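Local coordinates for protein nucleoporin NUP82 (Saccharomyces cerevisiae, PDB 3PBP) that serves as a structural component of the nuclear pore complex, this chain being its N-terminal domain, a beta-propeller that contains the region interacting with NUP116, at residues Tyr46-Asp51 against Ile429-Gln434; Thr183-Ser188 against Leu192-Leu197; Leu350-Lys355 against Met387-Thr392. The protein carries 1 engineered substitution. All blocks are in the same frame, centred on the assembly; numbering follows the deposited sequence.

Contact 1 (Tyr46-Asp51 against Ile429-Gln434); sequences YNVLTD and INWNDQ
V48 CG1 meets W431 at the seam of the beta-propeller, where the loop after strand 42-47 of the first sheet reaches W431 on strand 425-431 of the last. The tight part is small: the methyl CG1 comes to the edge of the indole, near its plane, 3.8 Å from W431 CD1, and the two side chains cross at about a right angle. CG1 is put there by a first torsion that sets it anti to the backbone N (chi1 161°). N430 lends only its carbonyl, with N430 O 4.4 Å from V48 CG1. No hydrogen bond joins the two segments, though just beside them the backbones of V48 with T33 and of N430 with G32 do bond.

The solvent side is looser. L49 and T50 are exposed, as is the turn N432-D433 that reverses the chain between W431 and Q434. Bonds within the outer loop help order it: D51 OD2 accepts from N47 N at 2.8 Å, and N47 makes an Asx turn. Its OD1 accepts twice, from L49 N at 2.8 Å in the carbonyl plane, and from T50 N at 2.9 Å, 45° above that plane.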
loop_
_atom_site.group_PDB
_atom_site.type_symbol
_atom_site.label_atom_id
_atom_site.label_comp_id
_atom_site.label_asym_id
_atom_site.label_seq_id
_atom_site.Cartn_x
_atom_site.Cartn_y
_atom_site.Cartn_z
ATOM N N TYR A 46 6.581 16.517 27.222
ATOM C CA TYR A 46 7.681 17.209 27.861
ATOM C C TYR A 46 8.817 17.401 26.883
ATOM O O TYR A 46 9.252 16.446 26.237
ATOM C CB TYR A 46 8.138 16.383 29.060
ATOM C CG TYR A 46 9.431 16.785 29.719
ATOM C CD1 TYR A 46 9.513 17.915 30.534
ATOM C CD2 TYR A 46 10.558 15.989 29.585
ATOM C CE1 TYR A 46 10.697 18.233 31.212
ATOM C CE2 TYR A 46 11.739 16.292 30.249
ATOM C CZ TYR A 46 11.806 17.410 31.061
ATOM O OH TYR A 46 12.992 17.681 31.711
ATOM N N ASN A 47 9.278 18.642 26.751
ATOM C CA ASN A 47 10.393 18.923 25.867
ATOM C C ASN A 47 11.668 18.912 26.703
ATOM O O ASN A 47 11.920 19.807 27.505
ATOM C CB ASN A 47 10.240 20.271 25.171
ATOM C CG ASN A 47 11.365 20.540 24.203
ATOM O OD1 ASN A 47 12.531 20.525 24.578
ATOM N ND2 ASN A 47 11.022 20.773 22.949
ATOM N N VAL A 48 12.456 17.867 26.503
ATOM C CA VAL A 48 13.709 17.658 27.196
ATOM C C VAL A 48 14.668 18.862 27.267
ATOM O O VAL A 48 15.410 18.994 28.245
ATOM C CB VAL A 48 14.419 16.435 26.563
ATOM C CG1 VAL A 48 15.889 16.428 26.889
ATOM C CG2 VAL A 48 13.756 15.160 27.066
ATOM N N LEU A 49 14.655 19.742 26.267
ATOM C CA LEU A 49 15.570 20.881 26.265
ATOM C C LEU A 49 14.924 22.206 26.644
ATOM O O LEU A 49 15.616 23.177 26.979
ATOM C CB LEU A 49 16.180 21.062 24.879
ATOM C CG LEU A 49 16.755 19.858 24.153
ATOM C CD1 LEU A 49 17.151 20.273 22.743
ATOM C CD2 LEU A 49 17.938 19.292 24.939
ATOM N N THR A 50 13.599 22.232 26.608
ATOM C CA THR A 50 12.832 23.451 26.848
ATOM C C THR A 50 12.043 23.626 28.142
ATOM O O THR A 50 11.926 24.748 28.651
ATOM C CB THR A 50 11.855 23.644 25.678
ATOM O OG1 THR A 50 12.556 24.252 24.593
ATOM C CG2 THR A 50 10.615 24.471 26.094
ATOM N N ASP A 51 11.468 22.538 28.651
ATOM C CA ASP A 51 10.669 22.618 29.865
ATOM C C ASP A 51 11.437 22.218 31.116
ATOM O O ASP A 51 12.562 21.708 31.054
ATOM C CB ASP A 51 9.432 21.721 29.761
ATOM C CG ASP A 51 8.663 21.914 28.473
ATOM O OD1 ASP A 51 8.568 23.066 27.998
ATOM O OD2 ASP A 51 8.136 20.912 27.942
ATOM N N ILE A 429 14.920 8.148 22.290
ATOM C CA ILE A 429 15.070 9.294 23.169
ATOM C C ILE A 429 16.528 9.722 23.274
ATOM O O ILE A 429 17.381 8.958 23.722
ATOM C CB ILE A 429 14.544 8.981 24.567
ATOM C CG1 ILE A 429 13.053 8.680 24.484
ATOM C CG2 ILE A 429 14.811 10.148 25.500
ATOM C CD1 ILE A 429 12.460 8.209 25.781
ATOM N N ASN A 430 16.807 10.950 22.852
ATOM C CA ASN A 430 18.155 11.474 22.897
ATOM C C ASN A 430 18.309 12.212 24.213
ATOM O O ASN A 430 17.776 13.303 24.384
ATOM C CB ASN A 430 18.384 12.427 21.729
ATOM C CG ASN A 430 19.846 12.559 21.375
ATOM O OD1 ASN A 430 20.678 12.854 22.235
ATOM N ND2 ASN A 430 20.175 12.332 20.103
ATOM N N TRP A 431 19.035 11.616 25.152
ATOM C CA TRP A 431 19.210 12.241 26.455
ATOM C C TRP A 431 20.668 12.420 26.877
ATOM O O TRP A 431 21.411 11.444 27.054
ATOM C CB TRP A 431 18.466 11.435 27.518
ATOM C CG TRP A 431 18.055 12.256 28.708
ATOM C CD1 TRP A 431 17.168 13.305 28.727
ATOM C CD2 TRP A 431 18.504 12.088 30.053
ATOM N NE1 TRP A 431 17.040 13.795 30.005
ATOM C CE2 TRP A 431 17.850 13.067 30.838
ATOM C CE3 TRP A 431 19.398 11.207 30.672
ATOM C CZ2 TRP A 431 18.064 13.185 32.209
ATOM C CZ3 TRP A 431 19.609 11.327 32.036
ATOM C CH2 TRP A 431 18.946 12.310 32.790
ATOM N N ASN A 432 21.059 13.679 27.049
ATOM C CA ASN A 432 22.417 14.029 27.448
ATOM C C ASN A 432 23.475 13.259 26.655
ATOM O O ASN A 432 24.214 12.437 27.201
ATOM C CB ASN A 432 22.603 13.803 28.955
ATOM C CG ASN A 432 21.585 14.567 29.783
ATOM O OD1 ASN A 432 21.163 15.664 29.413
ATOM N ND2 ASN A 432 21.194 13.995 30.914
ATOM N N ASP A 433 23.525 13.539 25.356
ATOM C CA ASP A 433 24.478 12.915 24.453
ATOM C C ASP A 433 24.413 11.400 24.358
ATOM O O ASP A 433 25.375 10.763 23.930
ATOM C CB ASP A 433 25.899 13.331 24.827
ATOM C CG ASP A 433 26.424 14.456 23.956
ATOM O OD1 ASP A 433 26.471 14.273 22.715
ATOM O OD2 ASP A 433 26.790 15.518 24.506
ATOM N N GLN A 434 23.292 10.817 24.753
ATOM C CA GLN A 434 23.147 9.373 24.670
ATOM C C GLN A 434 21.794 8.970 24.129
ATOM O O GLN A 434 20.771 9.161 24.787
ATOM C CB GLN A 434 23.355 8.723 26.038
ATOM C CG GLN A 434 24.799 8.349 26.327
ATOM C CD GLN A 434 24.935 7.507 27.586
ATOM O OE1 GLN A 434 24.326 6.435 27.700
ATOM N NE2 GLN A 434 25.732 7.986 28.541
#

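Contact 2 (Thr183-Ser188 against Leu192-Leu197); sequences TDLEFS and LTLYCL
One face of the F187 ring is covered by L194 CD1, which stands almost over the ring centre, 3.8 Å from the centroid and 7° off the normal, a CH-pi contact. T193 O approaches the same ring obliquely, 3.4 Å from F187 CD1, and the ring of H133 meets it at about 60°. Across the sheet, the Y195 ring has E186 O at its edge, near its plane, while S188 CB comes in obliquely, 3.6 Å from Y195 CE2.

The two segments form an antiparallel hairpin of one propeller sheet. F187-L194 and L185-C196 are non-hydrogen-bonded pairs whose side chains share a face; there L185 CD1 touches C196 SG at 3.6 Å. L194 CG lies anti to the backbone N (chi1 178°), which sends its CD1 methyl over to the phenyl ring on the neighbouring strand. E186 and Y195 bond in both directions, and S188 N to T193 O at 2.9 Å holds the end near the turn. At the far end T183 and D184 both face L197 in a classic beta bulge: T183 N bonds L197 O at 2.8 Å, and D184 N reaches the same oxygen only weakly.

The buried D184 carboxylate has three partners. OD1 takes L185 N at 2.7 Å and a salt bridge from K129, and OD2 takes I302 N, which ties the hairpin to strands 127-132 and 299-306. The K129 salt bridge and the two backbone N-H donors would probably favour the ionised carboxylate.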
loop_
_atom_site.group_PDB
_atom_site.type_symbol
_atom_site.label_atom_id
_atom_site.label_comp_id
_atom_site.label_asym_id
_atom_site.label_seq_id
_atom_site.Cartn_x
_atom_site.Cartn_y
_atom_site.Cartn_z
ATOM N N THR A 183 -2.673 -6.712 3.572
ATOM C CA THR A 183 -2.348 -6.978 4.976
ATOM C C THR A 183 -1.633 -5.805 5.598
ATOM O O THR A 183 -1.729 -5.596 6.810
ATOM C CB THR A 183 -1.355 -8.138 5.174
ATOM O OG1 THR A 183 -1.716 -9.227 4.333
ATOM C CG2 THR A 183 -1.357 -8.597 6.638
ATOM N N ASP A 184 -0.885 -5.069 4.779
ATOM C CA ASP A 184 -0.105 -3.952 5.288
ATOM C C ASP A 184 0.094 -2.856 4.255
ATOM O O ASP A 184 -0.066 -3.051 3.055
ATOM C CB ASP A 184 1.248 -4.470 5.795
ATOM C CG ASP A 184 1.883 -3.555 6.833
ATOM O OD1 ASP A 184 1.253 -2.560 7.236
ATOM O OD2 ASP A 184 3.027 -3.837 7.252
ATOM N N LEU A 185 0.455 -1.691 4.768
ATOM C CA LEU A 185 0.660 -0.482 3.991
ATOM C C LEU A 185 1.927 0.171 4.500
ATOM O O LEU A 185 2.249 0.082 5.693
ATOM C CB LEU A 185 -0.494 0.467 4.248
ATOM C CG LEU A 185 -1.379 0.852 3.089
ATOM C CD1 LEU A 185 -1.784 -0.393 2.319
ATOM C CD2 LEU A 185 -2.579 1.597 3.636
ATOM N N GLU A 186 2.626 0.849 3.606
ATOM C CA GLU A 186 3.861 1.502 3.983
ATOM C C GLU A 186 4.237 2.531 2.930
ATOM O O GLU A 186 4.179 2.273 1.734
ATOM C CB GLU A 186 4.967 0.440 4.137
ATOM C CG GLU A 186 6.360 0.941 4.523
ATOM C CD GLU A 186 6.407 1.640 5.879
ATOM O OE1 GLU A 186 5.655 1.226 6.792
ATOM O OE2 GLU A 186 7.215 2.595 6.031
ATOM N N PHE A 187 4.611 3.713 3.385
ATOM C CA PHE A 187 5.018 4.756 2.468
ATOM C C PHE A 187 6.492 4.628 2.105
ATOM O O PHE A 187 7.330 4.263 2.926
ATOM C CB PHE A 187 4.788 6.128 3.093
ATOM C CG PHE A 187 3.428 6.698 2.835
ATOM C CD1 PHE A 187 3.147 7.358 1.641
ATOM C CD2 PHE A 187 2.418 6.580 3.792
ATOM C CE1 PHE A 187 1.863 7.900 1.395
ATOM C CE2 PHE A 187 1.132 7.119 3.551
ATOM C CZ PHE A 187 0.858 7.781 2.348
ATOM N N SER A 188 6.791 4.925 0.853
ATOM C CA SER A 188 8.152 4.911 0.386
ATOM C C SER A 188 8.793 6.144 1.004
ATOM O O SER A 188 8.098 7.095 1.350
ATOM C CB SER A 188 8.185 5.036 -1.126
ATOM O OG SER A 188 9.509 5.278 -1.551
ATOM N N LEU A 192 6.047 10.189 -2.108
ATOM C CA LEU A 192 4.988 10.214 -3.118
ATOM C C LEU A 192 4.419 8.836 -3.475
ATOM O O LEU A 192 3.465 8.735 -4.252
ATOM C CB LEU A 192 5.524 10.869 -4.389
ATOM C CG LEU A 192 6.292 12.177 -4.168
ATOM C CD1 LEU A 192 7.023 12.572 -5.437
ATOM C CD2 LEU A 192 5.320 13.280 -3.719
ATOM N N THR A 193 4.989 7.780 -2.898
ATOM C CA THR A 193 4.559 6.423 -3.218
ATOM C C THR A 193 4.030 5.630 -2.045
ATOM O O THR A 193 4.594 5.674 -0.960
ATOM C CB THR A 193 5.730 5.631 -3.828
ATOM O OG1 THR A 193 6.165 6.269 -5.036
ATOM C CG2 THR A 193 5.308 4.211 -4.136
ATOM N N LEU A 194 2.955 4.884 -2.267
ATOM C CA LEU A 194 2.389 4.055 -1.213
ATOM C C LEU A 194 2.464 2.584 -1.633
ATOM O O LEU A 194 1.844 2.176 -2.615
ATOM C CB LEU A 194 0.935 4.458 -0.937
ATOM C CG LEU A 194 0.208 3.638 0.122
ATOM C CD1 LEU A 194 0.907 3.794 1.475
ATOM C CD2 LEU A 194 -1.251 4.091 0.203
ATOM N N TYR A 195 3.247 1.798 -0.898
ATOM C CA TYR A 195 3.401 0.374 -1.179
ATOM C C TYR A 195 2.338 -0.424 -0.423
ATOM O O TYR A 195 2.082 -0.156 0.745
ATOM C CB TYR A 195 4.782 -0.123 -0.733
ATOM C CG TYR A 195 5.948 0.311 -1.582
ATOM C CD1 TYR A 195 6.113 -0.168 -2.870
ATOM C CD2 TYR A 195 6.923 1.157 -1.063
ATOM C CE1 TYR A 195 7.226 0.176 -3.626
ATOM C CE2 TYR A 195 8.040 1.511 -1.804
ATOM C CZ TYR A 195 8.186 1.014 -3.088
ATOM O OH TYR A 195 9.302 1.341 -3.819
ATOM N N CYS A 196 1.739 -1.405 -1.086
ATOM C CA CYS A 196 0.718 -2.250 -0.468
ATOM C C CYS A 196 1.147 -3.691 -0.544
ATOM O O CYS A 196 1.556 -4.155 -1.601
ATOM C CB CYS A 196 -0.612 -2.123 -1.207
ATOM S SG CYS A 196 -1.233 -0.436 -1.255
ATOM N N LEU A 197 1.055 -4.395 0.574
ATOM C CA LEU A 197 1.398 -5.812 0.620
ATOM C C LEU A 197 0.085 -6.598 0.686
ATOM O O LEU A 197 -0.637 -6.514 1.677
ATOM C CB LEU A 197 2.230 -6.116 1.859
ATOM C CG LEU A 197 2.669 -7.573 2.004
ATOM C CD1 LEU A 197 3.744 -7.880 0.979
ATOM C CD2 LEU A 197 3.198 -7.820 3.402
#

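Contact 3 (Leu350-Lys355 against Met387-Thr392); sequences LIERVK and MSWAST
I351 and E352 meet W389 where strand 347-355 of one propeller sheet faces helix 387-399, which follows strand 380-385 of the next. The strand carries a classic beta bulge, with I351 and E352 both opposite L326, and both consecutive side chains set out toward the helix.

The apolar contact is a CH-pi one. I351 CG2 sits over one face of the indole, 3.9 Å from the centroid of the six-membered ring and 19° off its normal, nearest to W389 CH2 at 3.7 Å. I351 CD1 adds a touch on W389 CZ3 at 3.8 Å. The helix's own A390 CB lies against the opposite face, so the ring is held between the two. The rings of F386 and F410 meet it as well, that of F410 with its plane turned about 80° from it. The tryptophan gets there with CG in the crowded position between the backbone N and carbonyl carbon (chi1 49°). Cut back to an alanine here, the side chain would no longer reach the strand, which would probably open a gap there and leave the I351 methyl groups without their aromatic surface.

The polar contact is indirect. E352 OE1 stands 3.6 Å from W389 NE1, oblique to the ring and not hydrogen-bonded to it; S412 OG joins them, bonding OE1 and, weakly, NE1.

I351 also packs on an aromatic side chain from the chain of another protein. Inside the helix's first turn, S391 OG donates to the carbonyl oxygen of selenomethionine 387, M387 O, at 2.7 Å.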
loop_
_atom_site.group_PDB
_atom_site.type_symbol
_atom_site.label_atom_id
_atom_site.label_comp_id
_atom_site.label_asym_id
_atom_site.label_seq_id
_atom_site.Cartn_x
_atom_site.Cartn_y
_atom_site.Cartn_z
ATOM N N LEU A 350 15.950 -8.852 -5.042
ATOM C CA LEU A 350 16.291 -9.401 -3.727
ATOM C C LEU A 350 17.764 -9.207 -3.431
ATOM O O LEU A 350 18.602 -9.617 -4.222
ATOM C CB LEU A 350 15.995 -10.902 -3.659
ATOM C CG LEU A 350 16.319 -11.561 -2.313
ATOM C CD1 LEU A 350 15.069 -11.588 -1.446
ATOM C CD2 LEU A 350 16.807 -12.966 -2.529
ATOM N N ILE A 351 18.074 -8.589 -2.296
ATOM C CA ILE A 351 19.462 -8.364 -1.894
ATOM C C ILE A 351 19.886 -9.389 -0.851
ATOM O O ILE A 351 21.015 -9.862 -0.860
ATOM C CB ILE A 351 19.655 -6.961 -1.301
ATOM C CG1 ILE A 351 19.545 -5.907 -2.406
ATOM C CG2 ILE A 351 21.004 -6.867 -0.631
ATOM C CD1 ILE A 351 19.661 -4.476 -1.911
ATOM N N GLU A 352 18.971 -9.726 0.049
ATOM C CA GLU A 352 19.248 -10.699 1.093
ATOM C C GLU A 352 17.977 -11.262 1.746
ATOM O O GLU A 352 16.900 -10.660 1.695
ATOM C CB GLU A 352 20.135 -10.069 2.179
ATOM C CG GLU A 352 19.934 -10.699 3.559
ATOM C CD GLU A 352 20.812 -10.107 4.632
ATOM O OE1 GLU A 352 20.866 -8.860 4.730
ATOM O OE2 GLU A 352 21.436 -10.897 5.381
ATOM N N ARG A 353 18.118 -12.437 2.347
ATOM C CA ARG A 353 17.025 -13.061 3.061
ATOM C C ARG A 353 17.513 -13.350 4.495
ATOM O O ARG A 353 18.637 -13.821 4.703
ATOM C CB ARG A 353 16.598 -14.352 2.377
ATOM C CG ARG A 353 15.365 -14.954 3.016
ATOM C CD ARG A 353 15.041 -16.296 2.452
ATOM N NE ARG A 353 13.859 -16.836 3.101
ATOM C CZ ARG A 353 13.424 -18.079 2.926
ATOM N NH1 ARG A 353 14.087 -18.900 2.119
ATOM N NH2 ARG A 353 12.330 -18.498 3.550
ATOM N N VAL A 354 16.671 -13.046 5.480
ATOM C CA VAL A 354 17.018 -13.257 6.877
ATOM C C VAL A 354 15.988 -14.159 7.541
ATOM O O VAL A 354 14.819 -13.785 7.662
ATOM C CB VAL A 354 17.071 -11.909 7.638
ATOM C CG1 VAL A 354 17.379 -12.141 9.107
ATOM C CG2 VAL A 354 18.117 -11.001 7.012
ATOM N N LYS A 355 16.414 -15.355 7.952
ATOM C CA LYS A 355 15.509 -16.283 8.629
ATOM C C LYS A 355 15.716 -16.134 10.129
ATOM O O LYS A 355 16.793 -16.435 10.649
ATOM C CB LYS A 355 15.792 -17.728 8.213
ATOM C CG LYS A 355 15.666 -17.990 6.725
ATOM C CD LYS A 355 15.911 -19.459 6.395
ATOM C CE LYS A 355 15.945 -19.683 4.888
ATOM N NZ LYS A 355 16.230 -21.097 4.523
HETATM N N MSE A 387 23.644 -1.812 7.611
HETATM C CA MSE A 387 24.476 -0.692 7.186
HETATM C C MSE A 387 25.864 -1.181 6.780
HETATM O O MSE A 387 26.676 -0.414 6.260
HETATM C CB MSE A 387 24.595 0.349 8.302
HETATM C CG MSE A 387 23.411 1.298 8.377
HETATM SE SE MSE A 387 23.116 2.273 6.696
HETATM C CE MSE A 387 24.303 3.786 6.989
ATOM N N SER A 388 26.122 -2.465 7.035
ATOM C CA SER A 388 27.391 -3.105 6.699
ATOM C C SER A 388 27.553 -2.964 5.199
ATOM O O SER A 388 28.595 -2.526 4.710
ATOM C CB SER A 388 27.354 -4.595 7.060
ATOM O OG SER A 388 26.637 -4.819 8.271
ATOM N N TRP A 389 26.499 -3.328 4.473
ATOM C CA TRP A 389 26.500 -3.256 3.019
ATOM C C TRP A 389 25.736 -2.070 2.455
ATOM O O TRP A 389 26.115 -1.519 1.423
ATOM C CB TRP A 389 25.931 -4.546 2.420
ATOM C CG TRP A 389 24.633 -5.004 3.015
ATOM C CD1 TRP A 389 24.470 -5.883 4.042
ATOM C CD2 TRP A 389 23.311 -4.664 2.564
ATOM N NE1 TRP A 389 23.132 -6.123 4.257
ATOM C CE2 TRP A 389 22.398 -5.387 3.364
ATOM C CE3 TRP A 389 22.808 -3.819 1.561
ATOM C CZ2 TRP A 389 21.011 -5.293 3.190
ATOM C CZ3 TRP A 389 21.430 -3.729 1.391
ATOM C CH2 TRP A 389 20.551 -4.461 2.202
ATOM N N ALA A 390 24.665 -1.677 3.133
ATOM C CA ALA A 390 23.838 -0.566 2.669
ATOM C C ALA A 390 24.603 0.731 2.466
ATOM O O ALA A 390 24.337 1.465 1.520
ATOM C CB ALA A 390 22.694 -0.338 3.629
ATOM N N SER A 391 25.551 1.012 3.355
ATOM C CA SER A 391 26.341 2.233 3.266
ATOM C C SER A 391 27.168 2.268 1.989
ATOM O O SER A 391 27.351 3.321 1.385
ATOM C CB SER A 391 27.250 2.362 4.487
ATOM O OG SER A 391 28.056 1.212 4.639
ATOM N N THR A 392 27.665 1.109 1.578
ATOM C CA THR A 392 28.461 1.007 0.363
ATOM C C THR A 392 27.547 1.090 -0.850
ATOM O O THR A 392 27.896 1.692 -1.874
ATOM C CB THR A 392 29.195 -0.328 0.301
ATOM O OG1 THR A 392 29.972 -0.497 1.492
ATOM C CG2 THR A 392 30.096 -0.377 -0.914
#

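How the contacts relate
Contact 2 lies deepest, its centre about 7 Å from that of the chain, against about 21 Å for contact 3 and 25 Å for contact 1. None touches another, and no strand or helix is shared. Contact 2 pairs neighbouring strands of a single sheet and so rests on backbone hydrogen bonds, with side chains packed on both faces; contacts 1 and 3 join separate elements and have no direct hydrogen bond across them. Both of these use a tryptophan, but at the surface seam of contact 1 a methyl meets its edge, whereas in the buried contact 3 one covers its face. Contact 1 spans nearly the whole domain in sequence and encloses the others.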